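PDB 3RY7: ribokinase, which catalyses the ATP- and magnesium-dependent phosphorylation of D-ribose at O-5, giving D-ribose 5-phosphate, and is activated by monovalent cations. Local coordinates for residues A[262-265]-A[269-272]; A[226-231]-A[277-282]; A[206-211]-A[217-222]; A[43-48]-A[252-257]. All blocks are in the same frame, centred on the assembly; numbering follows the deposited sequence.

Contact 1 (A[262-265]-A[269-272])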
loop_
_atom_site.group_PDB
_atom_site.type_symbol
_atom_site.label_atom_id
_atom_site.label_comp_id
_atom_site.label_asym_id
_atom_site.label_seq_id
_atom_site.Cartn_x
_atom_site.Cartn_y
_atom_site.Cartn_z
ATOM N N SER A 262 -13.894 1.277 19.854
ATOM C CA SER A 262 -14.434 2.568 19.413
ATOM C C SER A 262 -15.965 2.526 19.248
ATOM O O SER A 262 -16.661 3.531 19.421
ATOM C CB SER A 262 -13.786 3.002 18.085
ATOM O OG SER A 262 -14.226 2.204 16.987
ATOM N N ARG A 263 -16.471 1.341 18.929
ATOM C CA ARG A 263 -17.860 1.151 18.540
ATOM C C ARG A 263 -18.739 0.642 19.696
ATOM O O ARG A 263 -19.957 0.844 19.693
ATOM C CB ARG A 263 -17.910 0.183 17.349
ATOM C CG ARG A 263 -19.297 -0.273 16.929
ATOM C CD ARG A 263 -20.214 0.916 16.700
ATOM N NE ARG A 263 -19.779 1.751 15.587
ATOM C CZ ARG A 263 -20.264 1.655 14.349
ATOM N NH1 ARG A 263 -21.199 0.749 14.062
ATOM N NH2 ARG A 263 -19.812 2.472 13.399
ATOM N N LEU A 264 -18.117 -0.003 20.683
ATOM C CA LEU A 264 -18.846 -0.605 21.804
ATOM C C LEU A 264 -19.570 0.432 22.642
ATOM O O LEU A 264 -18.964 1.410 23.086
ATOM C CB LEU A 264 -17.886 -1.352 22.723
ATOM C CG LEU A 264 -18.231 -2.792 23.097
ATOM C CD1 LEU A 264 -17.550 -3.157 24.403
ATOM C CD2 LEU A 264 -19.732 -3.039 23.176
ATOM N N ASN A 265 -20.863 0.221 22.869
ATOM C CA ASN A 265 -21.598 1.063 23.812
ATOM C C ASN A 265 -21.185 0.693 25.225
ATOM O O ASN A 265 -20.777 -0.446 25.475
ATOM C CB ASN A 265 -23.112 0.893 23.640
ATOM C CG ASN A 265 -23.625 1.510 22.356
ATOM O OD1 ASN A 265 -22.964 2.364 21.754
ATOM N ND2 ASN A 265 -24.814 1.089 21.930
ATOM N N ASP A 269 -24.629 -3.373 24.822
ATOM C CA ASP A 269 -25.853 -3.935 24.239
ATOM C C ASP A 269 -25.680 -4.216 22.743
ATOM O O ASP A 269 -26.557 -4.803 22.107
ATOM C CB ASP A 269 -27.054 -3.007 24.491
ATOM C CG ASP A 269 -26.858 -1.613 23.891
ATOM O OD1 ASP A 269 -27.543 -0.655 24.321
ATOM O OD2 ASP A 269 -26.008 -1.470 22.986
ATOM N N ASN A 270 -24.534 -3.804 22.198
ATOM C CA ASN A 270 -24.229 -3.937 20.776
ATOM C C ASN A 270 -22.938 -4.710 20.510
ATOM O O ASN A 270 -22.149 -4.339 19.647
ATOM C CB ASN A 270 -24.135 -2.561 20.122
ATOM C CG ASN A 270 -22.898 -1.798 20.554
ATOM O OD1 ASN A 270 -22.449 -1.915 21.695
ATOM N ND2 ASN A 270 -22.341 -1.011 19.646
ATOM N N LEU A 271 -22.733 -5.787 21.254
ATOM C CA LEU A 271 -21.556 -6.624 21.068
ATOM C C LEU A 271 -21.366 -7.067 19.617
ATOM O O LEU A 271 -20.287 -6.902 19.060
ATOM C CB LEU A 271 -21.615 -7.852 21.979
ATOM C CG LEU A 271 -20.747 -7.765 23.236
ATOM C CD1 LEU A 271 -20.627 -6.331 23.669
ATOM C CD2 LEU A 271 -21.305 -8.617 24.376
ATOM N N ALA A 272 -22.404 -7.648 19.016
ATOM C CA ALA A 272 -22.291 -8.172 17.653
ATOM C C ALA A 272 -22.045 -7.073 16.600
ATOM O O ALA A 272 -21.269 -7.268 15.670
ATOM C CB ALA A 272 -23.521 -9.021 17.288
#
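The carboxamide of Asn270 grips the backbone of Arg263 and Asn265 with both of its ends. Its ND2 donates to Arg263 O (3.0 Å), with the acceptor lying in the amide plane although the donor stands above the carbonyl plane of Arg263. Its OD1 takes the N-H of Asn265, N to OD1 2.9 Å, in a nearly straight bond (171°). Beside this pair, Asn265 ND2 donates to Asp269 OD2 (3.0 Å), meeting the syn lone pair of a carboxylate turned steeply against the amide. The amides of Asn265 and Asn270 are stacked, their planes 15° apart, and Asn265 ND2 lies 3.7 Å from Asn270 CG. Next to these bonds, Leu264 CD2 reaches Asn270 OD1 and packs tightly on Leu271 CD1 (3.4 Å). Asn270 can span the gap because its CG sits between the backbone N and the carbonyl carbon (chi1 71°), which aims the amide across the turn. Although Asn270 occupies the N-cap position of helix 271-283, its side chain serves the end of the preceding helix instead. Farther out, Arg263 makes a cation-pi contact with Phe277, and Leu264 O accepts a bond from Asn3 ND2. The short connection between helices 252-263 and 271-283 is thus closed by two carboxamides and one carboxylate: Asn270 satisfies a carbonyl at the end of the first helix and an amide N-H just beyond it, which fixes the rotation of its own flat group.

Contact 2 (A[226-231]-A[277-282])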
loop_
_atom_site.group_PDB
_atom_site.type_symbol
_atom_site.label_atom_id
_atom_site.label_comp_id
_atom_site.label_asym_id
_atom_site.label_seq_id
_atom_site.Cartn_x
_atom_site.Cartn_y
_atom_site.Cartn_z
ATOM N N GLN A 226 -11.538 -17.817 10.527
ATOM C CA GLN A 226 -12.776 -18.375 11.080
ATOM C C GLN A 226 -13.682 -17.333 11.752
ATOM O O GLN A 226 -14.783 -17.661 12.195
ATOM C CB GLN A 226 -12.464 -19.517 12.054
ATOM C CG GLN A 226 -12.154 -20.855 11.385
ATOM C CD GLN A 226 -11.095 -20.744 10.292
ATOM O OE1 GLN A 226 -9.892 -20.646 10.630
ATOM N NE2 GLN A 226 -11.462 -20.760 9.091
ATOM N N GLY A 227 -13.219 -16.087 11.819
ATOM C CA GLY A 227 -14.012 -14.995 12.355
ATOM C C GLY A 227 -13.777 -14.723 13.836
ATOM O O GLY A 227 -12.637 -14.733 14.313
ATOM N N THR A 228 -14.870 -14.476 14.555
ATOM C CA THR A 228 -14.823 -14.127 15.974
ATOM C C THR A 228 -15.962 -14.781 16.750
ATOM O O THR A 228 -17.112 -14.725 16.328
ATOM C CB THR A 228 -14.981 -12.605 16.192
ATOM O OG1 THR A 228 -14.252 -11.882 15.193
ATOM C CG2 THR A 228 -14.475 -12.216 17.581
ATOM N N TYR A 229 -15.633 -15.382 17.892
ATOM C CA TYR A 229 -16.627 -15.879 18.838
ATOM C C TYR A 229 -16.762 -14.941 20.041
ATOM O O TYR A 229 -15.772 -14.389 20.535
ATOM C CB TYR A 229 -16.241 -17.286 19.310
ATOM C CG TYR A 229 -17.140 -17.886 20.383
ATOM C CD1 TYR A 229 -16.691 -18.015 21.694
ATOM C CD2 TYR A 229 -18.427 -18.331 20.085
ATOM C CE1 TYR A 229 -17.493 -18.563 22.686
ATOM C CE2 TYR A 229 -19.240 -18.885 21.070
ATOM C CZ TYR A 229 -18.761 -18.995 22.373
ATOM O OH TYR A 229 -19.538 -19.535 23.370
ATOM N N PHE A 230 -17.988 -14.746 20.512
ATOM C CA PHE A 230 -18.171 -14.048 21.773
ATOM C C PHE A 230 -19.206 -14.688 22.702
ATOM O O PHE A 230 -20.057 -15.476 22.280
ATOM C CB PHE A 230 -18.422 -12.553 21.558
ATOM C CG PHE A 230 -19.849 -12.191 21.308
ATOM C CD1 PHE A 230 -20.357 -12.181 20.026
ATOM C CD2 PHE A 230 -20.678 -11.829 22.357
ATOM C CE1 PHE A 230 -21.667 -11.827 19.780
ATOM C CE2 PHE A 230 -21.998 -11.474 22.126
ATOM C CZ PHE A 230 -22.495 -11.474 20.832
ATOM N N ALA A 231 -19.092 -14.363 23.982
ATOM C CA ALA A 231 -20.012 -14.847 25.004
ATOM C C ALA A 231 -20.118 -13.880 26.188
ATOM O O ALA A 231 -19.136 -13.228 26.583
ATOM C CB ALA A 231 -19.577 -16.221 25.490
ATOM N N PHE A 277 -18.192 -4.186 12.993
ATOM C CA PHE A 277 -17.400 -3.000 12.701
ATOM C C PHE A 277 -15.897 -3.234 12.879
ATOM O O PHE A 277 -15.094 -2.758 12.077
ATOM C CB PHE A 277 -17.846 -1.863 13.599
ATOM C CG PHE A 277 -17.133 -0.566 13.343
ATOM C CD1 PHE A 277 -17.640 0.351 12.426
ATOM C CD2 PHE A 277 -15.975 -0.242 14.040
ATOM C CE1 PHE A 277 -16.997 1.565 12.193
ATOM C CE2 PHE A 277 -15.326 0.968 13.815
ATOM C CZ PHE A 277 -15.843 1.874 12.891
ATOM N N GLY A 278 -15.524 -3.959 13.932
ATOM C CA GLY A 278 -14.131 -4.290 14.175
ATOM C C GLY A 278 -13.573 -5.165 13.067
ATOM O O GLY A 278 -12.432 -4.999 12.633
ATOM N N ASN A 279 -14.379 -6.120 12.617
ATOM C CA ASN A 279 -13.966 -7.011 11.545
ATOM C C ASN A 279 -13.888 -6.281 10.199
ATOM O O ASN A 279 -13.058 -6.625 9.356
ATOM C CB ASN A 279 -14.869 -8.246 11.474
ATOM C CG ASN A 279 -14.455 -9.336 12.469
ATOM O OD1 ASN A 279 -13.264 -9.559 12.713
ATOM N ND2 ASN A 279 -15.446 -10.028 13.037
ATOM N N LYS A 280 -14.727 -5.259 10.015
ATOM C CA LYS A 280 -14.619 -4.398 8.839
ATOM C C LYS A 280 -13.276 -3.684 8.847
ATOM O O LYS A 280 -12.452 -3.876 7.944
ATOM C CB LYS A 280 -15.750 -3.366 8.777
ATOM C CG LYS A 280 -17.054 -3.891 8.179
ATOM C CD LYS A 280 -18.166 -2.857 8.297
ATOM C CE LYS A 280 -19.543 -3.473 8.038
ATOM N NZ LYS A 280 -20.658 -2.493 8.253
ATOM N N ALA A 281 -13.062 -2.866 9.878
ATOM C CA ALA A 281 -11.830 -2.100 10.015
ATOM C C ALA A 281 -10.639 -2.990 9.727
ATOM O O ALA A 281 -9.771 -2.645 8.932
ATOM C CB ALA A 281 -11.728 -1.508 11.402
ATOM N N SER A 282 -10.626 -4.161 10.351
ATOM C CA SER A 282 -9.538 -5.115 10.175
ATOM C C SER A 282 -9.317 -5.562 8.712
ATOM O O SER A 282 -8.174 -5.789 8.294
ATOM C CB SER A 282 -9.776 -6.330 11.064
ATOM O OG SER A 282 -8.751 -7.276 10.907
#
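In the ATP site of this PfkB-family kinase, Asn279 of helix 271-283 bonds Thr228, the residue that follows the nucleotide-binding loop ending at Gly227; Asn279 itself probably contacts ATP. Between the segments the link is a single side-chain bond, Asn279 ND2 to Thr228 OG1, 3.1 Å long. The hydroxyl oxygen lies almost in the Asn279 amide plane, and the bond is fairly straight (161°). The two side chains meet by their polar ends, and their approach is oblique. The amide oxygen OD1 of Asn279 is farther from Thr228 OG1, at 3.5 Å. On the strand side, OG1 lies beside the backbone N of Thr228 and anti to its carbonyl carbon (chi1 -40°), which turns the hydroxyl toward the helix. Asn279 in turn has CG anti to its own carbonyl carbon (chi1 -83°), carrying the amide across to the strand. Both residues are buried, and the bond ties down one N-H of the amide and so limits its rotation. Around it, Thr228 also rests on Ile275 of the same helix, while Phe256 of helix 252-263 packs against Asn279. Strand 228-231 pairs with strands 218-222 and 236-239, and beyond the helix Val301 of the second subunit packs on Phe277, Lys280 and Ala281.

Contact 3 (A[206-211]-A[217-222])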
loop_
_atom_site.group_PDB
_atom_site.type_symbol
_atom_site.label_atom_id
_atom_site.label_comp_id
_atom_site.label_asym_id
_atom_site.label_seq_id
_atom_site.Cartn_x
_atom_site.Cartn_y
_atom_site.Cartn_z
ATOM N N ASP A 206 -16.782 -23.827 26.184
ATOM C CA ASP A 206 -16.019 -24.251 27.360
ATOM C C ASP A 206 -15.013 -23.183 27.808
ATOM O O ASP A 206 -14.825 -22.951 29.002
ATOM C CB ASP A 206 -15.295 -25.573 27.088
ATOM C CG ASP A 206 -16.254 -26.735 26.849
ATOM O OD1 ASP A 206 -17.400 -26.688 27.362
ATOM O OD2 ASP A 206 -15.858 -27.695 26.148
ATOM N N ASN A 207 -14.354 -22.556 26.837
ATOM C CA ASN A 207 -13.449 -21.429 27.095
ATOM C C ASN A 207 -14.177 -20.249 27.728
ATOM O O ASN A 207 -13.829 -19.813 28.828
ATOM C CB ASN A 207 -12.734 -21.002 25.797
ATOM C CG ASN A 207 -11.409 -21.705 25.617
ATOM O OD1 ASN A 207 -11.328 -22.778 25.012
ATOM N ND2 ASN A 207 -10.367 -21.124 26.178
ATOM N N ALA A 208 -15.209 -19.760 27.047
ATOM C CA ALA A 208 -16.044 -18.706 27.606
ATOM C C ALA A 208 -16.421 -19.002 29.062
ATOM O O ALA A 208 -16.311 -18.140 29.930
ATOM C CB ALA A 208 -17.282 -18.512 26.765
ATOM N N ASN A 209 -16.859 -20.230 29.325
ATOM C CA ASN A 209 -17.342 -20.594 30.652
ATOM C C ASN A 209 -16.249 -20.505 31.695
ATOM O O ASN A 209 -16.496 -20.130 32.850
ATOM C CB ASN A 209 -17.977 -21.988 30.645
ATOM C CG ASN A 209 -19.424 -21.959 30.177
ATOM O OD1 ASN A 209 -20.136 -20.979 30.400
ATOM N ND2 ASN A 209 -19.864 -23.035 29.531
ATOM N N TYR A 210 -15.035 -20.850 31.287
ATOM C CA TYR A 210 -13.894 -20.656 32.154
ATOM C C TYR A 210 -13.760 -19.180 32.511
ATOM O O TYR A 210 -13.694 -18.834 33.694
ATOM C CB TYR A 210 -12.596 -21.144 31.520
ATOM C CG TYR A 210 -11.423 -20.662 32.326
ATOM C CD1 TYR A 210 -10.672 -19.570 31.910
ATOM C CD2 TYR A 210 -11.107 -21.254 33.548
ATOM C CE1 TYR A 210 -9.612 -19.107 32.659
ATOM C CE2 TYR A 210 -10.048 -20.793 34.316
ATOM C CZ TYR A 210 -9.301 -19.719 33.864
ATOM O OH TYR A 210 -8.246 -19.244 34.611
ATOM N N PHE A 211 -13.732 -18.308 31.500
ATOM C CA PHE A 211 -13.547 -16.874 31.767
ATOM C C PHE A 211 -14.679 -16.264 32.591
ATOM O O PHE A 211 -14.430 -15.503 33.524
ATOM C CB PHE A 211 -13.260 -16.060 30.487
ATOM C CG PHE A 211 -11.967 -16.445 29.827
ATOM C CD1 PHE A 211 -10.767 -16.296 30.500
ATOM C CD2 PHE A 211 -11.953 -17.007 28.568
ATOM C CE1 PHE A 211 -9.579 -16.673 29.924
ATOM C CE2 PHE A 211 -10.766 -17.389 27.986
ATOM C CZ PHE A 211 -9.571 -17.218 28.669
ATOM N N LYS A 217 -16.721 -10.594 32.513
ATOM C CA LYS A 217 -18.111 -10.496 32.073
ATOM C C LYS A 217 -18.339 -10.725 30.576
ATOM O O LYS A 217 -19.414 -11.164 30.163
ATOM C CB LYS A 217 -18.680 -9.137 32.453
ATOM C CG LYS A 217 -19.854 -9.213 33.402
ATOM C CD LYS A 217 -19.400 -9.374 34.829
ATOM C CE LYS A 217 -19.918 -8.218 35.666
ATOM N NZ LYS A 217 -20.243 -8.626 37.073
ATOM N N THR A 218 -17.338 -10.403 29.769
ATOM C CA THR A 218 -17.454 -10.507 28.317
ATOM C C THR A 218 -16.219 -11.134 27.733
ATOM O O THR A 218 -15.092 -10.719 28.031
ATOM C CB THR A 218 -17.632 -9.156 27.666
ATOM O OG1 THR A 218 -18.760 -8.502 28.259
ATOM C CG2 THR A 218 -17.831 -9.328 26.146
ATOM N N VAL A 219 -16.442 -12.138 26.897
ATOM C CA VAL A 219 -15.371 -12.921 26.311
ATOM C C VAL A 219 -15.478 -12.878 24.796
ATOM O O VAL A 219 -16.555 -13.117 24.251
ATOM C CB VAL A 219 -15.450 -14.385 26.775
ATOM C CG1 VAL A 219 -14.305 -15.195 26.191
ATOM C CG2 VAL A 219 -15.430 -14.450 28.301
ATOM N N LEU A 220 -14.377 -12.533 24.129
ATOM C CA LEU A 220 -14.249 -12.701 22.675
ATOM C C LEU A 220 -13.056 -13.583 22.399
ATOM O O LEU A 220 -11.993 -13.415 23.005
ATOM C CB LEU A 220 -14.002 -11.385 21.948
ATOM C CG LEU A 220 -15.127 -10.385 21.769
ATOM C CD1 LEU A 220 -15.683 -9.954 23.128
ATOM C CD2 LEU A 220 -14.588 -9.199 20.977
ATOM N N ILE A 221 -13.221 -14.520 21.480
ATOM C CA ILE A 221 -12.087 -15.269 20.998
ATOM C C ILE A 221 -11.958 -14.991 19.511
ATOM O O ILE A 221 -12.849 -15.328 18.728
ATOM C CB ILE A 221 -12.241 -16.765 21.244
ATOM C CG1 ILE A 221 -12.584 -17.022 22.719
ATOM C CG2 ILE A 221 -10.974 -17.509 20.825
ATOM C CD1 ILE A 221 -12.773 -18.491 23.063
ATOM N N THR A 222 -10.866 -14.342 19.131
ATOM C CA THR A 222 -10.604 -14.082 17.726
ATOM C C THR A 222 -10.132 -15.382 17.072
ATOM O O THR A 222 -9.310 -16.118 17.639
ATOM C CB THR A 222 -9.577 -12.953 17.552
ATOM O OG1 THR A 222 -8.414 -13.225 18.346
ATOM C CG2 THR A 222 -10.192 -11.625 17.960
#
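Val219 points its two methyls at helix 206-211 and meets Phe211 with both, the two side chains crossing at about a right angle. Val219 CG2 lies 3.5 Å from Phe211 CB, at the root of the aromatic side chain, while Val219 CG1 comes obliquely to the ring, 3.8 Å from Phe211 CD2. The valine has CG1 anti to its backbone N (chi1 -178°), which spreads the methyls along the helix surface. Val219 CG1 also approaches Ala208, with 4.5 Å to its CB, and Val219 CG2 stands 4.1 Å from Ala208 O; the backbones come nearest at these two residues, Ala208 CA and Val219 CA being 6.0 Å apart. Two residues along the strand, Ile221 extends its CD1 toward the helix and touches Asn207 CB at 3.7 Å. With CG1 anti to its carbonyl carbon and chi2 near 180°, its side chain is stretched and delivers that terminal methyl across the gap. Tyr210 covers one face of the Phe211 ring, its CD1 lying off toward the rim. The side chains meet through carbon atoms, Asn207 by its CB, and all five touching residues are buried. The axes of the helix and strand 218-222 run 145° apart and approach to 8.5 Å, the near-antiparallel layering of a helix on the sheet of an alpha/beta fold. Leu193 of helix 187-194 packs against Phe211, and Tyr229 and Ala231 of the neighbouring strand 228-231 pack on Ala208. On the other side of the strand, Leu220 turns to Phe256 and Phe260 of helix 252-263.

Contact 4 (A[43-48]-A[252-257])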
loop_
_atom_site.group_PDB
_atom_site.type_symbol
_atom_site.label_atom_id
_atom_site.label_comp_id
_atom_site.label_asym_id
_atom_site.label_seq_id
_atom_site.Cartn_x
_atom_site.Cartn_y
_atom_site.Cartn_z
ATOM N N GLY A 43 0.304 -1.588 21.494
ATOM C CA GLY A 43 -0.308 -0.393 22.056
ATOM C C GLY A 43 -0.418 0.742 21.056
ATOM O O GLY A 43 -1.485 1.354 20.908
ATOM N N ALA A 44 0.687 1.046 20.374
ATOM C CA ALA A 44 0.657 2.088 19.335
ATOM C C ALA A 44 -0.356 1.757 18.213
ATOM O O ALA A 44 -1.116 2.614 17.778
ATOM C CB ALA A 44 2.061 2.324 18.749
ATOM N N ASN A 45 -0.353 0.506 17.766
ATOM C CA ASN A 45 -1.286 0.062 16.735
ATOM C C ASN A 45 -2.723 0.277 17.188
ATOM O O ASN A 45 -3.538 0.850 16.465
ATOM C CB ASN A 45 -1.088 -1.428 16.425
ATOM C CG ASN A 45 0.205 -1.724 15.663
ATOM O OD1 ASN A 45 0.917 -0.820 15.222
ATOM N ND2 ASN A 45 0.510 -3.004 15.516
ATOM N N GLN A 46 -3.037 -0.183 18.398
ATOM C CA GLN A 46 -4.417 -0.124 18.869
ATOM C C GLN A 46 -4.824 1.314 19.127
ATOM O O GLN A 46 -5.957 1.695 18.869
ATOM C CB GLN A 46 -4.620 -1.022 20.104
ATOM C CG GLN A 46 -4.487 -2.525 19.762
ATOM C CD GLN A 46 -4.640 -3.436 20.965
ATOM O OE1 GLN A 46 -5.109 -3.007 22.017
ATOM N NE2 GLN A 46 -4.254 -4.704 20.813
ATOM N N ALA A 47 -3.880 2.118 19.610
ATOM C CA ALA A 47 -4.133 3.530 19.874
ATOM C C ALA A 47 -4.456 4.291 18.583
ATOM O O ALA A 47 -5.405 5.065 18.528
ATOM C CB ALA A 47 -2.936 4.157 20.582
ATOM N N ILE A 48 -3.653 4.071 17.546
ATOM C CA ILE A 48 -3.874 4.717 16.260
ATOM C C ILE A 48 -5.185 4.235 15.628
ATOM O O ILE A 48 -5.912 5.020 15.045
ATOM C CB ILE A 48 -2.698 4.462 15.285
ATOM C CG1 ILE A 48 -1.483 5.309 15.690
ATOM C CG2 ILE A 48 -3.123 4.756 13.837
ATOM C CD1 ILE A 48 -0.163 4.795 15.126
ATOM N N ALA A 252 -3.736 -6.305 11.750
ATOM C CA ALA A 252 -5.174 -6.526 11.611
ATOM C C ALA A 252 -5.827 -6.796 12.970
ATOM O O ALA A 252 -6.873 -6.239 13.279
ATOM C CB ALA A 252 -5.443 -7.684 10.655
ATOM N N GLY A 253 -5.199 -7.661 13.763
ATOM C CA GLY A 253 -5.671 -7.971 15.111
ATOM C C GLY A 253 -5.838 -6.730 15.973
ATOM O O GLY A 253 -6.869 -6.537 16.637
ATOM N N ASP A 254 -4.823 -5.871 15.949
ATOM C CA ASP A 254 -4.837 -4.668 16.774
ATOM C C ASP A 254 -5.857 -3.694 16.252
ATOM O O ASP A 254 -6.497 -2.981 17.025
ATOM C CB ASP A 254 -3.450 -4.019 16.814
ATOM C CG ASP A 254 -2.432 -4.885 17.521
ATOM O OD1 ASP A 254 -2.813 -5.581 18.498
ATOM O OD2 ASP A 254 -1.253 -4.869 17.101
ATOM N N THR A 255 -6.002 -3.669 14.926
ATOM C CA THR A 255 -7.000 -2.819 14.273
ATOM C C THR A 255 -8.422 -3.280 14.638
ATOM O O THR A 255 -9.322 -2.462 14.808
ATOM C CB THR A 255 -6.813 -2.808 12.727
ATOM O OG1 THR A 255 -5.512 -2.288 12.400
ATOM C CG2 THR A 255 -7.902 -1.978 12.041
ATOM N N PHE A 256 -8.615 -4.591 14.768
ATOM C CA PHE A 256 -9.916 -5.124 15.187
ATOM C C PHE A 256 -10.264 -4.623 16.595
ATOM O O PHE A 256 -11.370 -4.145 16.843
ATOM C CB PHE A 256 -9.913 -6.657 15.162
ATOM C CG PHE A 256 -11.112 -7.270 15.847
ATOM C CD1 PHE A 256 -12.362 -7.251 15.236
ATOM C CD2 PHE A 256 -10.990 -7.852 17.116
ATOM C CE1 PHE A 256 -13.475 -7.809 15.877
ATOM C CE2 PHE A 256 -12.094 -8.405 17.761
ATOM C CZ PHE A 256 -13.338 -8.386 17.141
ATOM N N ILE A 257 -9.297 -4.717 17.506
ATOM C CA ILE A 257 -9.505 -4.300 18.893
ATOM C C ILE A 257 -9.771 -2.809 19.011
ATOM O O ILE A 257 -10.660 -2.382 19.749
ATOM C CB ILE A 257 -8.314 -4.697 19.776
ATOM C CG1 ILE A 257 -8.353 -6.202 20.006
ATOM C CG2 ILE A 257 -8.370 -3.965 21.099
ATOM C CD1 ILE A 257 -7.012 -6.816 20.159
#
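Helices 43-48 and 252-257 cross at -45° with their axes 7.9 Å apart, and come together most closely at Gln46 and Asp254, whose CA atoms are 5.0 Å apart. The Asp254 carboxylate is held by both of its oxygens. Asn45 ND2 donates to Asp254 OD2 at 3.0 Å from the anti side, close to the carboxylate plane, and Gln46 NE2 donates to Asp254 OD1 at 2.9 Å from above that plane, 39° out of it. Both bonds are near straight, and each acceptor lies almost in the plane of the donating amide. Gln46 reaches the carboxylate with an extended chain, its CG passing 3.5 Å from Asp254 CB. The end of the same amide rests on Ile257, with Gln46 OE1 3.5 Å from Ile257 CG2 and NE2 equally near CD1. Gln46 is itself positioned by Gln140, which donates to OE1, and by Asn165, which accepts from NE2. Asn45 OD1 accepts from Gln292 of the second subunit, and a glycerol lies near Asn45, which is assigned to the substrate site. Asp254 is assigned as the proton acceptor and as part of both the substrate and the ATP sites. Two neutral amides, each held by further amides, would therefore hold the rotation of the probable catalytic carboxylate.

The four contacts spread outward from the catalytic centre. Contact 4 holds the aspartate assigned as proton acceptor, and contact 2, its centre about 13 Å from that of contact 4, holds residues of the ATP site; between them Phe256 of helix 252-263 packs on Gly278, and Ser282 OG bonds to Ala252 O. Contacts 2 and 3 share a sheet, where Tyr229 O and Ile221 N lie 2.7 Å apart. Thr222 at the end of contact 3 belongs to the ATP site and packs on Phe256, joining it to contact 4. Contact 1, about 17 Å between centres from contact 4, closes the turn between the two helices that contacts 4 and 2 use.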